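Local coordinates for sulfate adenylyltransferase, adenylylsulfate kinase (Thiobacillus denitrificans, PDB 3CR8), which acts as an APS kinase, using ATP to phosphorylate adenosine 5'-phosphosulfate to 3'-phosphoadenylyl sulfate, and lacks ATP sulfurylase activity despite its sulfurylase-like domain, at residues Thr12-Ile17 with Pro55-Met60; Leu48-Tyr53 with Ala149-Leu154; Phe79-Ile84 with Leu246-Ile251; Glu20-Leu25 with Glu134-Pro139. All coordinates share one frame; numbering follows the deposited sequence.

Interaction 1: residues Thr12-Ile17 with Pro55-Met60; sequences TLVNLI and PLTGFM
The flat groups facing Val14 are the peptide units that follow Pro55 and Leu56, and they offer it their carbonyl oxygens. Val14 CG2 lies 3.3 Å from Pro55 O and an equal 3.3 Å from Leu56 O, with one methyl touching both oxygens. The other branch, CG1, is 3.6 Å from Leu56 O; its torsion sets it anti to the backbone N (chi1 176°), which leaves CG2 beside that N and turned to the two carbonyls. No hydrogen bond joins the segments. A short branched residue suits this place, because its methyls pack against the carbonyl oxygens without bringing in another polar group. Pro55, preceded by a cis peptide bond, presents its backbone rather than its ring to Val14. Ser54 OG also bonds to Val14 N.

Both pieces belong to the N-terminal PUA-like domain. Residues 12-17 form the irregular lead-in to helix 22-30, while 55-60 enter the short strand 58-59, which pairs antiparallel with strand 126-135 in the mixed sheet.

Farther along, Leu16 and Thr57 meet with their side chains nearly perpendicular. Leu16 CD1 touches Thr57 OG1 at 3.2 Å, and CD2 rests 3.7 Å from Thr57 O, so that one methyl of the fork lies by the hydroxyl and the other by the carbonyl oxygen. A chi1 of -160° is what brings Thr57 OG1 round to Leu16 CD1. After Val14 an Asx turn spans Asn15 to Ile17: Asn15 OD1 accepts from Ile17 N at 2.7 Å, the nitrogen tilted 23° from the amide carbonyl plane.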
loop_
_atom_site.group_PDB
_atom_site.type_symbol
_atom_site.label_atom_id
_atom_site.label_comp_id
_atom_site.label_asym_id
_atom_site.label_seq_id
_atom_site.Cartn_x
_atom_site.Cartn_y
_atom_site.Cartn_z
ATOM N N THR A 12 30.163 -6.864 -48.153
ATOM C CA THR A 12 28.929 -6.241 -48.618
ATOM C C THR A 12 27.711 -7.095 -48.295
ATOM O O THR A 12 27.781 -8.330 -48.355
ATOM C CB THR A 12 28.995 -5.907 -50.119
ATOM O OG1 THR A 12 27.848 -6.467 -50.769
ATOM C CG2 THR A 12 30.277 -6.472 -50.763
ATOM N N LEU A 13 26.610 -6.429 -47.948
ATOM C CA LEU A 13 25.427 -7.101 -47.400
ATOM C C LEU A 13 24.556 -7.813 -48.442
ATOM O O LEU A 13 23.931 -7.172 -49.282
ATOM C CB LEU A 13 24.557 -6.086 -46.659
ATOM C CG LEU A 13 23.900 -6.434 -45.319
ATOM C CD1 LEU A 13 22.518 -5.831 -45.274
ATOM C CD2 LEU A 13 23.855 -7.953 -45.006
ATOM N N VAL A 14 24.489 -9.135 -48.380
ATOM C CA VAL A 14 23.653 -9.877 -49.317
ATOM C C VAL A 14 22.171 -9.505 -49.213
ATOM O O VAL A 14 21.673 -9.167 -48.141
ATOM C CB VAL A 14 23.789 -11.387 -49.124
ATOM C CG1 VAL A 14 22.825 -12.104 -50.043
ATOM C CG2 VAL A 14 25.246 -11.844 -49.349
ATOM N N ASN A 15 21.482 -9.540 -50.345
ATOM C CA ASN A 15 20.021 -9.443 -50.385
ATOM C C ASN A 15 19.464 -10.230 -51.568
ATOM O O ASN A 15 19.533 -9.812 -52.714
ATOM C CB ASN A 15 19.539 -7.998 -50.431
ATOM C CG ASN A 15 18.029 -7.887 -50.378
ATOM O OD1 ASN A 15 17.326 -8.840 -50.677
ATOM N ND2 ASN A 15 17.528 -6.726 -49.981
ATOM N N LEU A 16 18.924 -11.393 -51.255
ATOM C CA LEU A 16 18.448 -12.342 -52.231
ATOM C C LEU A 16 17.030 -11.995 -52.703
ATOM O O LEU A 16 16.347 -12.830 -53.322
ATOM C CB LEU A 16 18.481 -13.758 -51.611
ATOM C CG LEU A 16 19.672 -14.612 -52.015
ATOM C CD1 LEU A 16 20.914 -13.766 -52.084
ATOM C CD2 LEU A 16 19.836 -15.773 -51.074
ATOM N N ILE A 17 16.576 -10.784 -52.405
ATOM C CA ILE A 17 15.228 -10.397 -52.800
ATOM C C ILE A 17 15.181 -9.112 -53.604
ATOM O O ILE A 17 15.205 -8.014 -53.048
ATOM C CB ILE A 17 14.299 -10.278 -51.611
ATOM C CG1 ILE A 17 14.064 -11.645 -50.990
ATOM C CG2 ILE A 17 12.977 -9.734 -52.036
ATOM C CD1 ILE A 17 13.200 -11.610 -49.738
ATOM N N PRO A 55 28.789 -13.486 -46.759
ATOM C CA PRO A 55 28.594 -13.378 -48.202
ATOM C C PRO A 55 27.702 -14.452 -48.865
ATOM O O PRO A 55 27.393 -14.308 -50.058
ATOM C CB PRO A 55 30.031 -13.475 -48.704
ATOM C CG PRO A 55 30.657 -14.462 -47.810
ATOM C CD PRO A 55 29.980 -14.302 -46.454
ATOM N N LEU A 56 27.308 -15.488 -48.117
ATOM C CA LEU A 56 26.519 -16.578 -48.687
ATOM C C LEU A 56 25.295 -16.093 -49.484
ATOM O O LEU A 56 24.646 -15.087 -49.152
ATOM C CB LEU A 56 26.082 -17.589 -47.628
ATOM C CG LEU A 56 27.132 -18.357 -46.837
ATOM C CD1 LEU A 56 26.591 -19.763 -46.578
ATOM C CD2 LEU A 56 28.474 -18.419 -47.535
ATOM N N THR A 57 24.985 -16.838 -50.536
ATOM C CA THR A 57 24.005 -16.390 -51.505
ATOM C C THR A 57 23.238 -17.579 -52.079
ATOM O O THR A 57 22.492 -17.420 -53.042
ATOM C CB THR A 57 24.682 -15.526 -52.600
ATOM O OG1 THR A 57 23.691 -14.740 -53.255
ATOM C CG2 THR A 57 25.425 -16.379 -53.617
ATOM N N GLY A 58 23.448 -18.752 -51.463
ATOM C CA GLY A 58 22.712 -19.969 -51.748
ATOM C C GLY A 58 23.128 -21.043 -50.760
ATOM O O GLY A 58 24.124 -20.876 -50.078
ATOM N N PHE A 59 22.374 -22.136 -50.696
ATOM C CA PHE A 59 22.700 -23.240 -49.811
ATOM C C PHE A 59 23.897 -24.016 -50.333
ATOM O O PHE A 59 24.001 -24.293 -51.536
ATOM C CB PHE A 59 21.504 -24.173 -49.622
ATOM C CG PHE A 59 20.351 -23.516 -48.950
ATOM C CD1 PHE A 59 19.249 -23.121 -49.671
ATOM C CD2 PHE A 59 20.386 -23.248 -47.600
ATOM C CE1 PHE A 59 18.191 -22.496 -49.047
ATOM C CE2 PHE A 59 19.329 -22.621 -46.973
ATOM C CZ PHE A 59 18.240 -22.241 -47.691
ATOM N N MET A 60 24.801 -24.363 -49.414
ATOM C CA MET A 60 26.037 -25.067 -49.743
ATOM C C MET A 60 25.829 -26.439 -50.331
ATOM O O MET A 60 24.785 -27.074 -50.170
ATOM C CB MET A 60 26.922 -25.206 -48.526
ATOM C CG MET A 60 27.635 -23.952 -48.162
ATOM S SD MET A 60 28.479 -24.114 -46.561
ATOM C CE MET A 60 29.066 -22.428 -46.383
#

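Interaction 2: residues Leu48-Tyr53 with Ala149-Leu154; sequences LMTGAY and ATPAEL
Thr50 sets its methyl against CD of the Pro151 ring, CG2 to CD 3.2 Å, while its hydroxyl turns to the neighbouring residue, OG1 lying 3.6 Å from Thr150 CG2. The two branches of one threonine thus divide their contacts between two successive residues, and both pairs of side chains meet at a slant. Pro151 also reaches along the backbone beyond Thr50: its CG is 3.8 Å from Ala52 N and 4.3 Å from Ala52 CB. Small residues suit the place opposite this ring. At Gly51 the backbone itself asks for glycine, because with a phi of 105° a CB would press on the carbonyl O of Thr50. Alanine at 52 adds a single methyl against CG. Around this core, Pro151 also touches Phe256 of helix 244-256, and Ala52 O accepts a hydrogen bond from Asn255 ND2 of that helix.

No hydrogen bond crosses between the segments; the Thr150-Glu153 bonds instead cap the start of helix 151-160. Thr150 OG1, held between the backbone N and the carbonyl carbon (chi1 53°), receives Glu153 N at 3.0 Å, and Glu153 OE1 takes Thr150 N in return, from above the carboxylate plane. Proline fits the first turn, where no earlier carbonyl awaits its missing N-H. Here a Schellman motif ending helix 39-50 packs against the capping box that opens helix 151-160.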
loop_
_atom_site.group_PDB
_atom_site.type_symbol
_atom_site.label_atom_id
_atom_site.label_comp_id
_atom_site.label_asym_id
_atom_site.label_seq_id
_atom_site.Cartn_x
_atom_site.Cartn_y
_atom_site.Cartn_z
ATOM N N LEU A 48 19.302 -16.648 -44.824
ATOM C CA LEU A 48 20.150 -16.582 -45.999
ATOM C C LEU A 48 19.622 -15.510 -46.941
ATOM O O LEU A 48 20.348 -14.641 -47.425
ATOM C CB LEU A 48 20.192 -17.924 -46.700
ATOM C CG LEU A 48 20.899 -17.837 -48.044
ATOM C CD1 LEU A 48 22.387 -18.048 -47.812
ATOM C CD2 LEU A 48 20.328 -18.868 -48.992
ATOM N N MET A 49 18.323 -15.552 -47.152
ATOM C CA MET A 49 17.675 -14.658 -48.097
ATOM C C MET A 49 17.938 -13.219 -47.713
ATOM O O MET A 49 17.776 -12.321 -48.513
ATOM C CB MET A 49 16.167 -14.929 -48.102
ATOM C CG MET A 49 15.519 -14.687 -49.402
ATOM S SD MET A 49 14.243 -15.876 -49.610
ATOM C CE MET A 49 13.380 -15.797 -48.040
ATOM N N THR A 50 18.357 -13.009 -46.477
ATOM C CA THR A 50 18.206 -11.700 -45.870
ATOM C C THR A 50 19.542 -11.051 -45.504
ATOM O O THR A 50 19.598 -9.883 -45.142
ATOM C CB THR A 50 17.241 -11.784 -44.668
ATOM O OG1 THR A 50 16.187 -10.837 -44.843
ATOM C CG2 THR A 50 17.949 -11.554 -43.337
ATOM N N GLY A 51 20.625 -11.805 -45.614
ATOM C CA GLY A 51 21.936 -11.215 -45.436
ATOM C C GLY A 51 22.592 -11.546 -44.112
ATOM O O GLY A 51 23.720 -11.148 -43.864
ATOM N N ALA A 52 21.901 -12.278 -43.257
ATOM C CA ALA A 52 22.472 -12.656 -41.970
ATOM C C ALA A 52 23.732 -13.511 -42.160
ATOM O O ALA A 52 24.548 -13.633 -41.249
ATOM C CB ALA A 52 21.428 -13.398 -41.117
ATOM N N TYR A 53 23.870 -14.095 -43.351
ATOM C CA TYR A 53 24.964 -15.010 -43.661
ATOM C C TYR A 53 25.835 -14.509 -44.798
ATOM O O TYR A 53 26.544 -15.304 -45.401
ATOM C CB TYR A 53 24.453 -16.387 -44.075
ATOM C CG TYR A 53 23.694 -17.159 -43.029
ATOM C CD1 TYR A 53 24.044 -17.086 -41.704
ATOM C CD2 TYR A 53 22.635 -17.996 -43.376
ATOM C CE1 TYR A 53 23.345 -17.812 -40.754
ATOM C CE2 TYR A 53 21.939 -18.711 -42.429
ATOM C CZ TYR A 53 22.295 -18.614 -41.134
ATOM O OH TYR A 53 21.633 -19.330 -40.190
ATOM N N ALA A 149 13.591 -6.875 -37.417
ATOM C CA ALA A 149 14.374 -6.170 -38.438
ATOM C C ALA A 149 15.274 -7.087 -39.253
ATOM O O ALA A 149 15.773 -8.094 -38.784
ATOM C CB ALA A 149 15.182 -5.062 -37.836
ATOM N N THR A 150 15.465 -6.734 -40.503
ATOM C CA THR A 150 16.407 -7.459 -41.325
ATOM C C THR A 150 17.764 -6.879 -40.962
ATOM O O THR A 150 17.844 -5.790 -40.403
ATOM C CB THR A 150 16.120 -7.240 -42.824
ATOM O OG1 THR A 150 16.056 -5.830 -43.107
ATOM C CG2 THR A 150 14.797 -7.908 -43.237
ATOM N N PRO A 151 18.840 -7.594 -41.273
ATOM C CA PRO A 151 20.102 -6.931 -41.038
ATOM C C PRO A 151 20.131 -5.514 -41.637
ATOM O O PRO A 151 20.608 -4.587 -40.959
ATOM C CB PRO A 151 21.093 -7.878 -41.713
ATOM C CG PRO A 151 20.553 -9.178 -41.466
ATOM C CD PRO A 151 19.052 -8.981 -41.701
ATOM N N ALA A 152 19.629 -5.331 -42.860
ATOM C CA ALA A 152 19.623 -3.978 -43.444
ATOM C C ALA A 152 18.753 -2.983 -42.653
ATOM O O ALA A 152 19.176 -1.838 -42.384
ATOM C CB ALA A 152 19.243 -3.980 -44.908
ATOM N N GLU A 153 17.552 -3.410 -42.276
ATOM C CA GLU A 153 16.677 -2.561 -41.484
ATOM C C GLU A 153 17.340 -2.171 -40.165
ATOM O O GLU A 153 17.318 -0.994 -39.768
ATOM C CB GLU A 153 15.345 -3.262 -41.232
ATOM C CG GLU A 153 14.377 -3.196 -42.391
ATOM C CD GLU A 153 13.242 -4.196 -42.256
ATOM O OE1 GLU A 153 13.171 -4.873 -41.190
ATOM O OE2 GLU A 153 12.430 -4.293 -43.215
ATOM N N LEU A 154 17.933 -3.158 -39.490
ATOM C CA LEU A 154 18.586 -2.895 -38.205
ATOM C C LEU A 154 19.703 -1.894 -38.387
ATOM O O LEU A 154 19.739 -0.898 -37.682
ATOM C CB LEU A 154 19.145 -4.161 -37.548
ATOM C CG LEU A 154 18.830 -4.295 -36.058
ATOM C CD1 LEU A 154 19.733 -5.313 -35.426
ATOM C CD2 LEU A 154 18.925 -2.980 -35.343
#

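Interaction 3: residues Phe79-Ile84 with Leu246-Ile251; sequences FWPSPI and LLLRAI
Helix 244-256 of the sulfurylase-like domain receives a loop of the PUA-like domain here, with Phe79, Trp80, Pro81 and Ile84 meeting Leu247, Leu248 and Ile251. Pro81 sits centrally. Its CB is 3.7 Å from Leu247 CB, its CG lies over the backbone at Leu248, and its CD reaches Ile251 CD1 at 3.6 Å. A compact ring lacking an N-H suits a place pressed close to a helix whose own backbone groups are already bonded within it.

Trp80 turns its six-membered ring to the helix, touching Leu248 CD2 with CZ2 (3.9 Å) and Ile251 CD1 with CE3 (4.1 Å). Its CG is anti to the backbone N (chi1 -174°), which swings the indole along the loop. There NE1 donates to Ser82 O, the oxygen only 6° out of the ring plane; this bond would hold the indole in its present orientation. Pro81 CD lies over one face of the indole, offset toward the rim.

Leu247, Leu248 and Ile251 lie on one side of a helix that leads into strand 260-262 of the parallel five-stranded sheet, consistent with the HUP-type α/β fold assigned to this region. Phe79 crosses Leu247 at about a right angle, CZ to CD1 4.0 Å, and makes a cation-pi contact with Arg292 of helix 290-296. At the other end, Ile84 CD1 meets Leu248 CD1 at 4.1 Å, two branched aliphatic chains crossing at a slant.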
loop_
_atom_site.group_PDB
_atom_site.type_symbol
_atom_site.label_atom_id
_atom_site.label_comp_id
_atom_site.label_asym_id
_atom_site.label_seq_id
_atom_site.Cartn_x
_atom_site.Cartn_y
_atom_site.Cartn_z
ATOM N N PHE A 79 37.051 -17.366 -44.457
ATOM C CA PHE A 79 36.711 -18.186 -43.313
ATOM C C PHE A 79 35.196 -18.436 -43.179
ATOM O O PHE A 79 34.414 -17.504 -43.276
ATOM C CB PHE A 79 37.291 -17.591 -42.015
ATOM C CG PHE A 79 36.716 -18.218 -40.795
ATOM C CD1 PHE A 79 37.141 -19.464 -40.364
ATOM C CD2 PHE A 79 35.675 -17.609 -40.141
ATOM C CE1 PHE A 79 36.574 -20.043 -39.286
ATOM C CE2 PHE A 79 35.099 -18.203 -39.068
ATOM C CZ PHE A 79 35.550 -19.417 -38.636
ATOM N N TRP A 80 34.780 -19.677 -42.935
ATOM C CA TRP A 80 33.379 -19.911 -42.632
ATOM C C TRP A 80 33.157 -21.123 -41.757
ATOM O O TRP A 80 33.401 -22.243 -42.187
ATOM C CB TRP A 80 32.535 -20.018 -43.917
ATOM C CG TRP A 80 31.074 -20.108 -43.604
ATOM C CD1 TRP A 80 30.382 -21.230 -43.255
ATOM C CD2 TRP A 80 30.139 -19.019 -43.546
ATOM N NE1 TRP A 80 29.073 -20.916 -43.015
ATOM C CE2 TRP A 80 28.895 -19.566 -43.172
ATOM C CE3 TRP A 80 30.236 -17.638 -43.771
ATOM C CZ2 TRP A 80 27.755 -18.789 -43.017
ATOM C CZ3 TRP A 80 29.106 -16.870 -43.625
ATOM C CH2 TRP A 80 27.875 -17.449 -43.252
ATOM N N PRO A 81 32.640 -20.892 -40.540
ATOM C CA PRO A 81 32.605 -21.913 -39.477
ATOM C C PRO A 81 31.756 -23.151 -39.787
ATOM O O PRO A 81 32.192 -24.269 -39.486
ATOM C CB PRO A 81 32.003 -21.147 -38.284
ATOM C CG PRO A 81 31.230 -20.006 -38.944
ATOM C CD PRO A 81 32.121 -19.593 -40.069
ATOM N N SER A 82 30.575 -22.961 -40.371
ATOM C CA SER A 82 29.574 -24.026 -40.334
ATOM C C SER A 82 28.692 -24.174 -41.600
ATOM O O SER A 82 28.261 -23.187 -42.188
ATOM C CB SER A 82 28.720 -23.850 -39.064
ATOM O OG SER A 82 27.892 -24.972 -38.828
ATOM N N PRO A 83 28.412 -25.413 -42.016
ATOM C CA PRO A 83 27.576 -25.704 -43.189
ATOM C C PRO A 83 26.171 -25.089 -43.164
ATOM O O PRO A 83 25.349 -25.457 -42.295
ATOM C CB PRO A 83 27.448 -27.232 -43.155
ATOM C CG PRO A 83 28.598 -27.676 -42.426
ATOM C CD PRO A 83 28.850 -26.643 -41.358
ATOM N N ILE A 84 25.896 -24.192 -44.117
ATOM C CA ILE A 84 24.520 -23.722 -44.331
ATOM C C ILE A 84 23.847 -24.583 -45.379
ATOM O O ILE A 84 24.277 -24.635 -46.520
ATOM C CB ILE A 84 24.432 -22.266 -44.769
ATOM C CG1 ILE A 84 25.293 -21.369 -43.875
ATOM C CG2 ILE A 84 22.974 -21.835 -44.729
ATOM C CD1 ILE A 84 24.908 -21.425 -42.402
ATOM N N LEU A 246 29.305 -21.017 -32.427
ATOM C CA LEU A 246 29.434 -19.786 -31.721
ATOM C C LEU A 246 30.037 -18.807 -32.665
ATOM O O LEU A 246 29.746 -17.637 -32.617
ATOM C CB LEU A 246 30.338 -19.972 -30.529
ATOM C CG LEU A 246 30.233 -18.810 -29.570
ATOM C CD1 LEU A 246 31.578 -18.491 -29.068
ATOM C CD2 LEU A 246 29.692 -17.657 -30.318
ATOM N N LEU A 247 30.893 -19.306 -33.538
ATOM C CA LEU A 247 31.534 -18.486 -34.563
ATOM C C LEU A 247 30.566 -18.014 -35.653
ATOM O O LEU A 247 30.784 -16.980 -36.287
ATOM C CB LEU A 247 32.717 -19.222 -35.179
ATOM C CG LEU A 247 33.961 -19.248 -34.297
ATOM C CD1 LEU A 247 34.946 -20.297 -34.779
ATOM C CD2 LEU A 247 34.591 -17.859 -34.263
ATOM N N LEU A 248 29.499 -18.778 -35.872
ATOM C CA LEU A 248 28.487 -18.401 -36.839
ATOM C C LEU A 248 27.739 -17.211 -36.260
ATOM O O LEU A 248 27.525 -16.204 -36.955
ATOM C CB LEU A 248 27.520 -19.559 -37.097
ATOM C CG LEU A 248 26.953 -19.738 -38.518
ATOM C CD1 LEU A 248 25.602 -20.452 -38.531
ATOM C CD2 LEU A 248 26.818 -18.432 -39.222
ATOM N N ARG A 249 27.352 -17.331 -34.988
ATOM C CA ARG A 249 26.534 -16.321 -34.349
ATOM C C ARG A 249 27.278 -15.004 -34.365
ATOM O O ARG A 249 26.694 -13.943 -34.585
ATOM C CB ARG A 249 26.151 -16.754 -32.940
ATOM C CG ARG A 249 25.042 -17.777 -32.932
ATOM C CD ARG A 249 24.944 -18.459 -31.604
ATOM N NE ARG A 249 24.833 -17.490 -30.527
ATOM C CZ ARG A 249 25.209 -17.739 -29.282
ATOM N NH1 ARG A 249 25.735 -18.918 -28.984
ATOM N NH2 ARG A 249 25.074 -16.810 -28.350
ATOM N N ALA A 250 28.587 -15.091 -34.161
ATOM C CA ALA A 250 29.486 -13.939 -34.286
ATOM C C ALA A 250 29.403 -13.324 -35.673
ATOM O O ALA A 250 29.508 -12.104 -35.822
ATOM C CB ALA A 250 30.886 -14.359 -34.041
ATOM N N ILE A 251 29.245 -14.172 -36.694
ATOM C CA ILE A 251 29.147 -13.688 -38.064
ATOM C C ILE A 251 27.816 -13.044 -38.308
ATOM O O ILE A 251 27.760 -11.980 -38.916
ATOM C CB ILE A 251 29.364 -14.775 -39.111
ATOM C CG1 ILE A 251 30.755 -15.401 -38.942
ATOM C CG2 ILE A 251 29.201 -14.189 -40.510
ATOM C CD1 ILE A 251 31.309 -16.110 -40.168
#

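Interaction 4: residues Glu20-Leu25 with Glu134-Pro139; sequences EKREAL and EGAALP
Glu134, near the end of strand 126-135 in the mixed sheet of the PUA-like domain, meets the first turn of helix 22-30 with almost every atom of its side chain. CB lies 4.2 Å from both Leu25 CD1 and Leu25 CD2, tucked against the leucine fork. CG stands anti to the carbonyl carbon (chi1 -70°), and the chain then runs out extended, carrying the carboxylate to Lys21. Both CG and CD lie near the ammonium group, but OE2 makes the bond: Lys21 NZ donates to it at 3.2 Å in a salt bridge, approaching from the anti side and 29° out of the carboxylate plane. OE1 is held by a second partner, in a salt bridge with Arg101 NH2, and has Leu25 CD2 4.2 Å away. Two basic partners would be expected to favour the charged form of Glu134.

Lys21, at the N-cap position, is suited by its long flexible chain, which is bent at chi3 and reaches Glu134 at about a right angle. Leu25, one turn on, packs its fork against Glu134 CB, and its own CB lies 4.4 Å from Ala136 CB, where a small residue lets the helix come near. Leu25 CD1 is 3.6 Å from Gly135 O. Arg22 contributes its aliphatic part to the contact, with CG 3.3 Å from Ala136 O.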
loop_
_atom_site.group_PDB
_atom_site.type_symbol
_atom_site.label_atom_id
_atom_site.label_comp_id
_atom_site.label_asym_id
_atom_site.label_seq_id
_atom_site.Cartn_x
_atom_site.Cartn_y
_atom_site.Cartn_z
ATOM N N GLU A 20 12.244 -5.953 -58.342
ATOM C CA GLU A 20 12.292 -6.035 -59.754
ATOM C C GLU A 20 12.125 -7.458 -60.262
ATOM O O GLU A 20 11.518 -7.600 -61.305
ATOM C CB GLU A 20 13.593 -5.457 -60.277
ATOM N N LYS A 21 12.641 -8.527 -59.626
ATOM C CA LYS A 21 12.390 -9.763 -60.333
ATOM C C LYS A 21 11.203 -10.512 -59.697
ATOM O O LYS A 21 11.002 -11.692 -59.973
ATOM C CB LYS A 21 13.654 -10.633 -60.337
ATOM C CG LYS A 21 14.888 -9.915 -60.845
ATOM C CD LYS A 21 16.001 -10.884 -61.194
ATOM C CE LYS A 21 16.278 -11.846 -60.053
ATOM N NZ LYS A 21 17.612 -12.476 -60.224
ATOM N N ARG A 22 10.397 -9.819 -58.875
ATOM C CA ARG A 22 9.406 -10.468 -57.980
ATOM C C ARG A 22 8.182 -11.092 -58.669
ATOM O O ARG A 22 7.731 -12.180 -58.304
ATOM C CB ARG A 22 8.941 -9.503 -56.873
ATOM C CG ARG A 22 8.633 -10.161 -55.503
ATOM C CD ARG A 22 7.144 -10.134 -55.164
ATOM N NE ARG A 22 6.667 -8.774 -54.922
ATOM C CZ ARG A 22 5.399 -8.391 -55.035
ATOM N NH1 ARG A 22 4.471 -9.267 -55.399
ATOM N NH2 ARG A 22 5.062 -7.128 -54.797
ATOM N N GLU A 23 7.621 -10.382 -59.647
ATOM C CA GLU A 23 6.471 -10.913 -60.384
ATOM C C GLU A 23 6.882 -12.079 -61.273
ATOM O O GLU A 23 6.188 -13.094 -61.346
ATOM C CB GLU A 23 5.767 -9.826 -61.214
ATOM C CG GLU A 23 4.389 -9.440 -60.685
ATOM C CD GLU A 23 4.344 -9.412 -59.160
ATOM O OE1 GLU A 23 3.720 -10.322 -58.557
ATOM O OE2 GLU A 23 4.941 -8.488 -58.562
ATOM N N ALA A 24 8.014 -11.924 -61.947
ATOM C CA ALA A 24 8.555 -12.985 -62.776
ATOM C C ALA A 24 8.751 -14.285 -61.986
ATOM O O ALA A 24 8.509 -15.364 -62.507
ATOM C CB ALA A 24 9.858 -12.538 -63.410
ATOM N N LEU A 25 9.175 -14.187 -60.729
ATOM C CA LEU A 25 9.409 -15.384 -59.916
ATOM C C LEU A 25 8.119 -16.041 -59.464
ATOM O O LEU A 25 7.964 -17.250 -59.580
ATOM C CB LEU A 25 10.287 -15.067 -58.701
ATOM C CG LEU A 25 11.736 -14.661 -59.003
ATOM C CD1 LEU A 25 12.418 -14.083 -57.772
ATOM C CD2 LEU A 25 12.523 -15.829 -59.577
ATOM N N GLU A 134 16.932 -17.378 -55.382
ATOM C CA GLU A 134 16.325 -16.110 -55.797
ATOM C C GLU A 134 15.025 -15.964 -55.048
ATOM O O GLU A 134 14.108 -16.770 -55.231
ATOM C CB GLU A 134 16.050 -16.051 -57.309
ATOM C CG GLU A 134 17.278 -15.948 -58.201
ATOM C CD GLU A 134 17.004 -16.367 -59.650
ATOM O OE1 GLU A 134 16.356 -17.410 -59.877
ATOM O OE2 GLU A 134 17.455 -15.668 -60.577
ATOM N N GLY A 135 14.948 -14.928 -54.217
ATOM C CA GLY A 135 13.792 -14.718 -53.367
ATOM C C GLY A 135 12.702 -13.780 -53.856
ATOM O O GLY A 135 12.965 -12.726 -54.444
ATOM N N ALA A 136 11.464 -14.176 -53.589
ATOM C CA ALA A 136 10.289 -13.364 -53.908
ATOM C C ALA A 136 9.724 -12.700 -52.656
ATOM O O ALA A 136 9.523 -11.491 -52.622
ATOM C CB ALA A 136 9.219 -14.233 -54.554
ATOM N N ALA A 137 9.472 -13.523 -51.639
ATOM C CA ALA A 137 8.891 -13.105 -50.380
ATOM C C ALA A 137 9.617 -13.728 -49.197
ATOM O O ALA A 137 10.237 -14.777 -49.331
ATOM C CB ALA A 137 7.445 -13.504 -50.331
ATOM N N LEU A 138 9.529 -13.074 -48.035
ATOM C CA LEU A 138 10.007 -13.651 -46.782
ATOM C C LEU A 138 8.889 -14.400 -46.067
ATOM O O LEU A 138 7.714 -14.096 -46.237
ATOM C CB LEU A 138 10.544 -12.576 -45.834
ATOM C CG LEU A 138 11.356 -11.408 -46.372
ATOM C CD1 LEU A 138 10.472 -10.474 -47.228
ATOM C CD2 LEU A 138 11.903 -10.666 -45.192
ATOM N N PRO A 139 9.255 -15.378 -45.238
ATOM C CA PRO A 139 8.229 -16.048 -44.438
ATOM C C PRO A 139 7.269 -15.056 -43.804
ATOM O O PRO A 139 7.704 -14.067 -43.215
ATOM C CB PRO A 139 9.049 -16.764 -43.365
ATOM C CG PRO A 139 10.341 -17.066 -44.055
ATOM C CD PRO A 139 10.603 -15.912 -44.966
#

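From the N terminus, residues 12-17 and 20-25 pass first and wait for distant partners. Interaction 1 closes first, when the chain returns at 55-60 after helix 39-50. By then 48-53 has opened interaction 2, so the two cross. Interaction 3 opens at 79-84, in series with interaction 1. Interaction 4 closes at 134-139, crossing 1 and 2, and interaction 2 follows at 149-154. Interaction 3 closes last, at 246-251, crossing 2 and 4; none nests within another. Leu16 joins 1, 2 and 4 through backbone bonds to Met49 and Gly135. Interactions 1 and 4 knit the PUA-like domain, 2 joins the end of helix 39-50 to the start of helix 151-160, and 3 attaches the sulfurylase-like domain.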